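Local coordinates for 75aa long hypothetical regulatory protein AsnC (Pyrococcus horikoshii, PDB 2CVI) that is of unknown function but has the Lrp/AsnC ligand-binding fold, forms a dimer and probably senses a small effector such as an amino acid, at residues A[3-8]-A[39-44]; A[15-20]-A[63-68]. All coordinates share one frame; numbering follows the deposited sequence.

Contact 1. Residues A[3-8]-A[39-44]; sequences TAFILM and DLIVKV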
ATOM      1  N   THR A   3      -3.001 -12.588   2.249  1.00 17.45           N
ATOM      2  CA  THR A   3      -2.753 -11.209   2.624  1.00 16.06           C
ATOM      3  C   THR A   3      -2.873 -10.378   1.348  1.00 14.65           C
ATOM      4  O   THR A   3      -2.317 -10.738   0.318  1.00 15.01           O
ATOM      5  CB  THR A   3      -1.334 -11.056   3.183  1.00 18.66           C
ATOM      6  OG1 THR A   3      -1.246 -11.851   4.374  1.00 20.12           O
ATOM      7  CG2 THR A   3      -1.033  -9.607   3.524  1.00 18.00           C
ATOM      8  N   ALA A   4      -3.597  -9.271   1.429  1.00 14.85           N
ATOM      9  CA  ALA A   4      -3.762  -8.438   0.239  1.00 13.96           C
ATOM     10  C   ALA A   4      -3.936  -6.975   0.593  1.00 14.24           C
ATOM     11  O   ALA A   4      -4.306  -6.639   1.704  1.00 14.28           O
ATOM     12  CB  ALA A   4      -5.003  -8.924  -0.575  1.00 13.08           C
ATOM     13  N   PHE A   5      -3.617  -6.105  -0.356  1.00 12.77           N
ATOM     14  CA  PHE A   5      -3.843  -4.680  -0.183  1.00 12.87           C
ATOM     15  C   PHE A   5      -4.908  -4.297  -1.193  1.00 15.22           C
ATOM     16  O   PHE A   5      -4.786  -4.624  -2.381  1.00 16.72           O
ATOM     17  CB  PHE A   5      -2.577  -3.881  -0.482  1.00 12.88           C
ATOM     18  CG  PHE A   5      -1.592  -3.907   0.628  1.00 13.33           C
ATOM     19  CD1 PHE A   5      -1.625  -2.927   1.623  1.00 13.97           C
ATOM     20  CD2 PHE A   5      -0.678  -4.947   0.722  1.00 15.71           C
ATOM     21  CE1 PHE A   5      -0.784  -2.981   2.700  1.00 14.20           C
ATOM     22  CE2 PHE A   5       0.199  -5.038   1.796  1.00 16.05           C
ATOM     23  CZ  PHE A   5       0.151  -4.049   2.807  1.00 16.01           C
ATOM     24  N   ILE A   6      -5.965  -3.652  -0.717  1.00 14.43           N
ATOM     25  CA  ILE A   6      -7.035  -3.217  -1.618  1.00 14.35           C
ATOM     26  C   ILE A   6      -6.900  -1.692  -1.768  1.00 13.58           C
ATOM     27  O   ILE A   6      -6.975  -0.975  -0.752  1.00 14.54           O
ATOM     28  CB  ILE A   6      -8.428  -3.546  -1.050  1.00 14.07           C
ATOM     29  CG1 ILE A   6      -8.595  -5.044  -0.750  1.00 15.09           C
ATOM     30  CG2 ILE A   6      -9.491  -3.138  -2.130  1.00 14.74           C
ATOM     31  CD1 ILE A   6      -9.904  -5.360  -0.011  1.00 17.34           C
ATOM     32  N   LEU A   7      -6.677  -1.207  -2.986  1.00 12.78           N
ATOM     33  CA  LEU A   7      -6.531   0.226  -3.263  1.00 13.78           C
ATOM     34  C   LEU A   7      -7.900   0.705  -3.698  1.00 13.76           C
ATOM     35  O   LEU A   7      -8.507   0.099  -4.580  1.00 14.55           O
ATOM     36  CB  LEU A   7      -5.480   0.464  -4.365  1.00 17.77           C
ATOM     37  CG  LEU A   7      -3.972   0.220  -4.139  1.00 23.17           C
ATOM     38  CD1 LEU A   7      -3.402   1.259  -3.215  1.00 24.74           C
ATOM     39  CD2 LEU A   7      -3.695  -1.199  -3.672  1.00 24.48           C
ATOM     40  N   MET A   8      -8.384   1.786  -3.094  1.00 12.66           N
ATOM     41  CA  MET A   8      -9.735   2.259  -3.344  1.00 13.08           C
ATOM     42  C   MET A   8      -9.878   3.691  -3.788  1.00 13.67           C
ATOM     43  O   MET A   8      -9.136   4.570  -3.338  1.00 13.58           O
ATOM     44  CB  MET A   8     -10.575   2.104  -2.076  1.00 13.61           C
ATOM     45  CG  MET A   8     -10.466   0.702  -1.402  1.00 13.77           C
ATOM     46  SD  MET A   8     -11.575   0.664   0.021  1.00 17.45           S
ATOM     47  CE  MET A   8     -11.372  -1.102   0.542  1.00 16.29           C
ATOM     48  N   ASP A  39      -7.459   6.804  -3.070  1.00 13.89           N
ATOM     49  CA  ASP A  39      -7.848   7.543  -1.874  1.00 12.73           C
ATOM     50  C   ASP A  39      -7.683   6.823  -0.568  1.00 14.81           C
ATOM     51  O   ASP A  39      -7.569   7.456   0.495  1.00 14.71           O
ATOM     52  CB  ASP A  39      -9.323   7.956  -1.993  1.00 14.81           C
ATOM     53  CG  ASP A  39      -9.583   8.784  -3.229  1.00 16.43           C
ATOM     54  OD1 ASP A  39      -8.961   9.871  -3.345  1.00 15.78           O
ATOM     55  OD2 ASP A  39     -10.407   8.370  -4.065  1.00 15.64           O
ATOM     56  N   LEU A  40      -7.768   5.496  -0.638  1.00 14.26           N
ATOM     57  CA  LEU A  40      -7.671   4.691   0.570  1.00 16.29           C
ATOM     58  C   LEU A  40      -6.934   3.408   0.262  1.00 16.29           C
ATOM     59  O   LEU A  40      -7.083   2.851  -0.817  1.00 17.39           O
ATOM     60  CB  LEU A  40      -9.095   4.359   1.098  1.00 20.22           C
ATOM     61  CG  LEU A  40      -9.359   3.648   2.435  1.00 23.58           C
ATOM     62  CD1 LEU A  40      -8.695   4.415   3.577  1.00 24.95           C
ATOM     63  CD2 LEU A  40     -10.878   3.545   2.664  1.00 24.88           C
ATOM     64  N   ILE A  41      -6.098   2.961   1.197  1.00 14.89           N
ATOM     65  CA  ILE A  41      -5.393   1.688   1.045  1.00 15.34           C
ATOM     66  C   ILE A  41      -5.721   0.870   2.286  1.00 15.86           C
ATOM     67  O   ILE A  41      -5.582   1.340   3.408  1.00 15.15           O
ATOM     68  CB  ILE A  41      -3.895   1.835   1.002  1.00 17.22           C
ATOM     69  CG1 ILE A  41      -3.485   2.580  -0.245  1.00 20.71           C
ATOM     70  CG2 ILE A  41      -3.237   0.391   0.991  1.00 18.49           C
ATOM     71  CD1 ILE A  41      -2.001   2.750  -0.350  1.00 21.99           C
ATOM     72  N   VAL A  42      -6.142  -0.367   2.076  1.00 14.09           N
ATOM     73  CA  VAL A  42      -6.511  -1.226   3.187  1.00 15.68           C
ATOM     74  C   VAL A  42      -5.769  -2.555   3.083  1.00 14.95           C
ATOM     75  O   VAL A  42      -5.598  -3.104   1.983  1.00 15.68           O
ATOM     76  CB  VAL A  42      -8.038  -1.442   3.187  1.00 19.30           C
ATOM     77  CG1 VAL A  42      -8.734  -0.072   2.965  1.00 21.34           C
ATOM     78  CG2 VAL A  42      -8.461  -2.441   2.138  1.00 24.43           C
ATOM     79  N   LYS A  43      -5.247  -3.040   4.207  1.00 12.86           N
ATOM     80  CA  LYS A  43      -4.542  -4.327   4.235  1.00 14.24           C
ATOM     81  C   LYS A  43      -5.546  -5.301   4.831  1.00 15.53           C
ATOM     82  O   LYS A  43      -6.076  -5.077   5.920  1.00 15.66           O
ATOM     83  CB  LYS A  43      -3.261  -4.322   5.121  1.00 14.67           C
ATOM     84  CG  LYS A  43      -2.415  -5.619   4.959  1.00 17.60           C
ATOM     85  CD  LYS A  43      -1.183  -5.685   5.901  1.00 17.02           C
ATOM     86  CE  LYS A  43      -0.292  -6.877   5.574  1.00 19.07           C
ATOM     87  NZ  LYS A  43       0.678  -7.084   6.702  1.00 21.00           N
ATOM     88  N   VAL A  44      -5.811  -6.382   4.104  1.00 14.58           N
ATOM     89  CA  VAL A  44      -6.723  -7.419   4.582  1.00 15.34           C
ATOM     90  C   VAL A  44      -6.041  -8.780   4.621  1.00 16.70           C
ATOM     91  O   VAL A  44      -5.066  -9.048   3.912  1.00 15.92           O
ATOM     92  CB  VAL A  44      -7.951  -7.576   3.668  1.00 16.31           C
ATOM     93  CG1 VAL A  44      -8.779  -6.324   3.668  1.00 17.52           C
ATOM     94  CG2 VAL A  44      -7.513  -7.898   2.270  1.00 16.55           C
TER

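Contact 2. Residues A[15-20]-A[63-68]; sequences EREVME and MPEIQM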
ATOM      1  N   GLU A  15     -13.943   9.273   2.982  1.00 29.97           N
ATOM      2  CA  GLU A  15     -12.762   8.487   3.358  1.00 31.09           C
ATOM      3  C   GLU A  15     -12.719   7.948   4.783  1.00 30.63           C
ATOM      4  O   GLU A  15     -12.541   6.735   4.995  1.00 29.96           O
ATOM      5  CB  GLU A  15     -11.482   9.307   3.122  1.00 32.36           C
ATOM      6  CG  GLU A  15     -11.251   9.803   1.689  1.00 33.39           C
ATOM      7  CD  GLU A  15     -11.973  11.096   1.383  1.00 35.24           C
ATOM      8  OE1 GLU A  15     -12.067  11.949   2.282  1.00 37.38           O
ATOM      9  OE2 GLU A  15     -12.424  11.282   0.231  1.00 37.74           O
ATOM     10  N   ARG A  16     -12.852   8.847   5.752  1.00 30.32           N
ATOM     11  CA  ARG A  16     -12.798   8.477   7.158  1.00 31.61           C
ATOM     12  C   ARG A  16     -14.003   7.656   7.601  1.00 31.54           C
ATOM     13  O   ARG A  16     -13.840   6.733   8.414  1.00 29.69           O
ATOM     14  CB  ARG A  16     -12.662   9.733   8.043  1.00 33.40           C
ATOM     15  CG  ARG A  16     -11.312  10.466   7.964  1.00 36.49           C
ATOM     16  CD  ARG A  16     -11.251  11.554   9.049  1.00 39.26           C
ATOM     17  NE  ARG A  16      -9.914  12.109   9.266  1.00 40.59           N
ATOM     18  CZ  ARG A  16      -9.611  12.992  10.219  1.00 41.23           C
ATOM     19  NH1 ARG A  16     -10.547  13.425  11.054  1.00 42.76           N
ATOM     20  NH2 ARG A  16      -8.367  13.444  10.341  1.00 40.82           N
ATOM     21  N   GLU A  17     -15.195   8.004   7.093  1.00 31.11           N
ATOM     22  CA  GLU A  17     -16.446   7.289   7.403  1.00 31.47           C
ATOM     23  C   GLU A  17     -16.291   5.846   6.975  1.00 29.89           C
ATOM     24  O   GLU A  17     -16.621   4.918   7.725  1.00 28.48           O
ATOM     25  CB  GLU A  17     -17.642   7.881   6.632  1.00 34.44           C
ATOM     26  CG  GLU A  17     -18.862   6.929   6.566  1.00 36.58           C
ATOM     27  CD  GLU A  17     -20.029   7.454   5.720  1.00 38.52           C
ATOM     28  OE1 GLU A  17     -20.888   6.643   5.316  1.00 39.69           O
ATOM     29  OE2 GLU A  17     -20.105   8.668   5.465  1.00 40.48           O
ATOM     30  N   VAL A  18     -15.812   5.676   5.746  1.00 27.46           N
ATOM     31  CA  VAL A  18     -15.565   4.368   5.154  1.00 27.91           C
ATOM     32  C   VAL A  18     -14.413   3.694   5.899  1.00 23.44           C
ATOM     33  O   VAL A  18     -14.466   2.513   6.170  1.00 23.94           O
ATOM     34  CB  VAL A  18     -15.175   4.489   3.618  1.00 28.33           C
ATOM     35  CG1 VAL A  18     -14.525   3.186   3.115  1.00 30.78           C
ATOM     36  CG2 VAL A  18     -16.429   4.789   2.793  1.00 30.84           C
ATOM     37  N   MET A  19     -13.364   4.462   6.189  1.00 25.63           N
ATOM     38  CA  MET A  19     -12.180   3.944   6.883  1.00 25.09           C
ATOM     39  C   MET A  19     -12.623   3.349   8.226  1.00 23.91           C
ATOM     40  O   MET A  19     -12.219   2.257   8.599  1.00 23.77           O
ATOM     41  CB  MET A  19     -11.167   5.090   7.092  1.00 26.59           C
ATOM     42  CG  MET A  19      -9.749   4.941   6.453  1.00 28.22           C
ATOM     43  SD  MET A  19      -8.428   5.056   7.745  1.00 30.75           S
ATOM     44  CE  MET A  19      -8.950   6.442   8.717  1.00 28.27           C
ATOM     45  N   GLU A  20     -13.490   4.044   8.947  1.00 23.63           N
ATOM     46  CA  GLU A  20     -13.917   3.485  10.217  1.00 23.82           C
ATOM     47  C   GLU A  20     -14.813   2.276  10.056  1.00 22.43           C
ATOM     48  O   GLU A  20     -14.727   1.325  10.845  1.00 21.96           O
ATOM     49  CB  GLU A  20     -14.552   4.551  11.085  1.00 25.73           C
ATOM     50  CG  GLU A  20     -13.486   5.542  11.566  1.00 31.16           C
ATOM     51  CD  GLU A  20     -12.192   4.844  12.039  1.00 33.86           C
ATOM     52  OE1 GLU A  20     -11.159   4.955  11.328  1.00 35.42           O
ATOM     53  OE2 GLU A  20     -12.212   4.179  13.116  1.00 35.20           O
ATOM     54  N   MET A  63     -20.943  -0.498   0.739  1.00 20.70           N
ATOM     55  CA  MET A  63     -20.538   0.897   0.905  1.00 20.79           C
ATOM     56  C   MET A  63     -20.425   1.536  -0.468  1.00 21.94           C
ATOM     57  O   MET A  63     -19.353   1.573  -1.066  1.00 20.55           O
ATOM     58  CB  MET A  63     -19.192   0.972   1.644  1.00 21.99           C
ATOM     59  CG  MET A  63     -19.299   0.449   3.065  1.00 22.76           C
ATOM     60  SD  MET A  63     -17.695   0.133   3.838  1.00 23.92           S
ATOM     61  CE  MET A  63     -17.303  -1.368   2.961  1.00 24.48           C
ATOM     62  N   PRO A  64     -21.534   2.077  -0.997  1.00 21.89           N
ATOM     63  CA  PRO A  64     -21.447   2.688  -2.327  1.00 22.47           C
ATOM     64  C   PRO A  64     -20.524   3.899  -2.451  1.00 20.97           C
ATOM     65  O   PRO A  64     -20.252   4.382  -3.546  1.00 21.03           O
ATOM     66  CB  PRO A  64     -22.910   2.981  -2.674  1.00 22.91           C
ATOM     67  CG  PRO A  64     -23.561   3.191  -1.325  1.00 24.64           C
ATOM     68  CD  PRO A  64     -22.901   2.127  -0.449  1.00 22.90           C
ATOM     69  N   GLU A  65     -20.014   4.348  -1.307  1.00 20.56           N
ATOM     70  CA  GLU A  65     -19.063   5.450  -1.311  1.00 20.39           C
ATOM     71  C   GLU A  65     -17.753   4.973  -1.968  1.00 19.66           C
ATOM     72  O   GLU A  65     -16.939   5.768  -2.449  1.00 19.16           O
ATOM     73  CB  GLU A  65     -18.755   5.898   0.125  1.00 22.19           C
ATOM     74  CG  GLU A  65     -19.918   6.520   0.896  1.00 25.60           C
ATOM     75  CD  GLU A  65     -20.879   5.518   1.486  1.00 28.71           C
ATOM     76  OE1 GLU A  65     -20.616   4.308   1.426  1.00 26.62           O
ATOM     77  OE2 GLU A  65     -21.919   5.951   2.033  1.00 31.80           O
ATOM     78  N   ILE A  66     -17.537   3.661  -1.966  1.00 18.07           N
ATOM     79  CA  ILE A  66     -16.337   3.100  -2.585  1.00 17.97           C
ATOM     80  C   ILE A  66     -16.672   2.845  -4.065  1.00 17.98           C
ATOM     81  O   ILE A  66     -17.473   1.957  -4.392  1.00 20.36           O
ATOM     82  CB  ILE A  66     -15.908   1.799  -1.890  1.00 16.74           C
ATOM     83  CG1 ILE A  66     -15.598   2.064  -0.409  1.00 19.18           C
ATOM     84  CG2 ILE A  66     -14.679   1.248  -2.594  1.00 17.12           C
ATOM     85  CD1 ILE A  66     -15.358   0.827   0.441  1.00 20.68           C
ATOM     86  N   GLN A  67     -16.068   3.614  -4.948  1.00 16.27           N
ATOM     87  CA  GLN A  67     -16.358   3.560  -6.395  1.00 16.93           C
ATOM     88  C   GLN A  67     -15.525   2.613  -7.231  1.00 18.61           C
ATOM     89  O   GLN A  67     -15.987   2.130  -8.291  1.00 19.59           O
ATOM     90  CB  GLN A  67     -16.260   5.000  -6.980  1.00 16.55           C
ATOM     91  CG  GLN A  67     -17.144   5.989  -6.286  1.00 17.16           C
ATOM     92  CD  GLN A  67     -16.907   7.411  -6.752  1.00 17.37           C
ATOM     93  OE1 GLN A  67     -15.839   7.737  -7.267  1.00 18.46           O
ATOM     94  NE2 GLN A  67     -17.896   8.268  -6.555  1.00 20.97           N
ATOM     95  N   MET A  68     -14.295   2.329  -6.786  1.00 17.65           N
ATOM     96  CA  MET A  68     -13.425   1.461  -7.547  1.00 18.92           C
ATOM     97  C   MET A  68     -12.402   0.844  -6.615  1.00 18.03           C
ATOM     98  O   MET A  68     -11.970   1.481  -5.661  1.00 18.86           O
ATOM     99  CB  MET A  68     -12.701   2.256  -8.656  1.00 23.08           C
ATOM    100  CG  MET A  68     -11.898   1.417  -9.655  1.00 31.64           C
ATOM    101  SD  MET A  68     -10.178   1.129  -9.162  1.00 40.50           S
ATOM    102  CE  MET A  68      -9.301   2.475 -10.067  1.00 39.93           C
TER

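Contact 1. Residues A[3-8]-A[39-44]
With chi1 at -78° the ring of Phe-5 swings to the side of its own N, and the extended chain of Lys-43 (chi1 -171°, CG opposite the N) passes over its face: CG of Lys-43 stands 4.0 Å from the centroid of the Phe-5 ring in a CH-pi contact offset toward the rim. They form a non-hydrogen-bonded pair of antiparallel strands 2-10 and 40-46, central in the four-stranded sheet of the ferredoxin-like alpha+beta fold (dimeric alpha-beta barrel superfamily). Near the plane of the same ring, at its edge, CG2 of Ile-41 touches CD1. Beside it Leu-7 and Ile-41 lie alongside each other, pointing the same way, with CD1 of Leu-7 tight against CG1 of Ile-41 at 3.3 Å. This face meets the second subunit, whose Tyr-32 stacks edge-to-face with Phe-5 and is hydrogen-bonded through OH to NZ of Lys-43. With only an alanine in place of Phe-5, the chain of Lys-43 would probably lose the ring face it lies on, and Tyr-32 of the second subunit its edge-to-face partner. The other face, turned to helices 15-23 and 49-59, is apolar: extended Met-8 carries CE across Val-42 at about a right angle, 3.6 Å from CG2 of Val-42, and this CG2 is tight against CB of Ile-6, at 3.4 Å. The ladder ends in a classic beta bulge, where O of Met-8 accepts two N-H groups, from N of Asp-39 (2.8 Å) and, longer, from N of Leu-40 (3.2 Å), the latter tilted 24° from the carbonyl plane.

Contact 2. Residues A[15-20]-A[63-68]
Val-18, Glu-65 and Glu-17 give up the most surface where helix 15-23 passes the turn that leads into strand 66-77. Val-18 points at the turn and divides its two methyls between neighbouring residues. CG2, beside the backbone N, slides past the aliphatic root of Glu-65 and meets its CB at 3.7 Å; CG1, held anti to the N (chi1 163°), reaches CD1 of Ile-66, also at 3.7 Å, the two side chains crossing at a slant. SD of Met-63 is a looser neighbour of the same CG1, 4.5 Å away. A type I beta turn from Met-63 to Ile-66, closed by the bond from N of Ile-66 to O of Met-63, presents these three residues to the helix. In the ferredoxin-like fold this joins the first helix to the start of the last strand, outermost within this chain, on the helical side of the sheet, by side-chain packing without any hydrogen bond between the two segments. On the solvent side, at the exposed Glu-17, the two acids approach each other: OE1 of Glu-17, at the end of an extended chain, lies 3.5 Å from OE2 of Glu-65, whose chain is kinked about CB-CG (chi2 80°), and the carboxylate planes are 61° apart. Such a pair of like charges is likely to be unfavourable by itself, but Lys-21 forms a salt bridge with OE1 of Glu-17 and would offset part of the repulsion.

How the contacts relate
The centres of contacts 1 and 2 lie about 12 Å apart, the first close to the centre of the fold, the second further out. Their segments alternate along the sequence: 3-8, 15-20, 39-44, 63-68, with helix 15-23 following strand 2-10 directly. Both reach one sheet, in which strands 2-10 and 66-77 are neighbours. They also touch: CD2 of Leu-40 packs on CG1 of Val-18 at 3.7 Å, and SD of Met-8 lies 3.8 Å from CD1 of Ile-66. One hydrophobic core thus runs from the central strands to the helix and turn, while the sheet's other face is used for dimerisation.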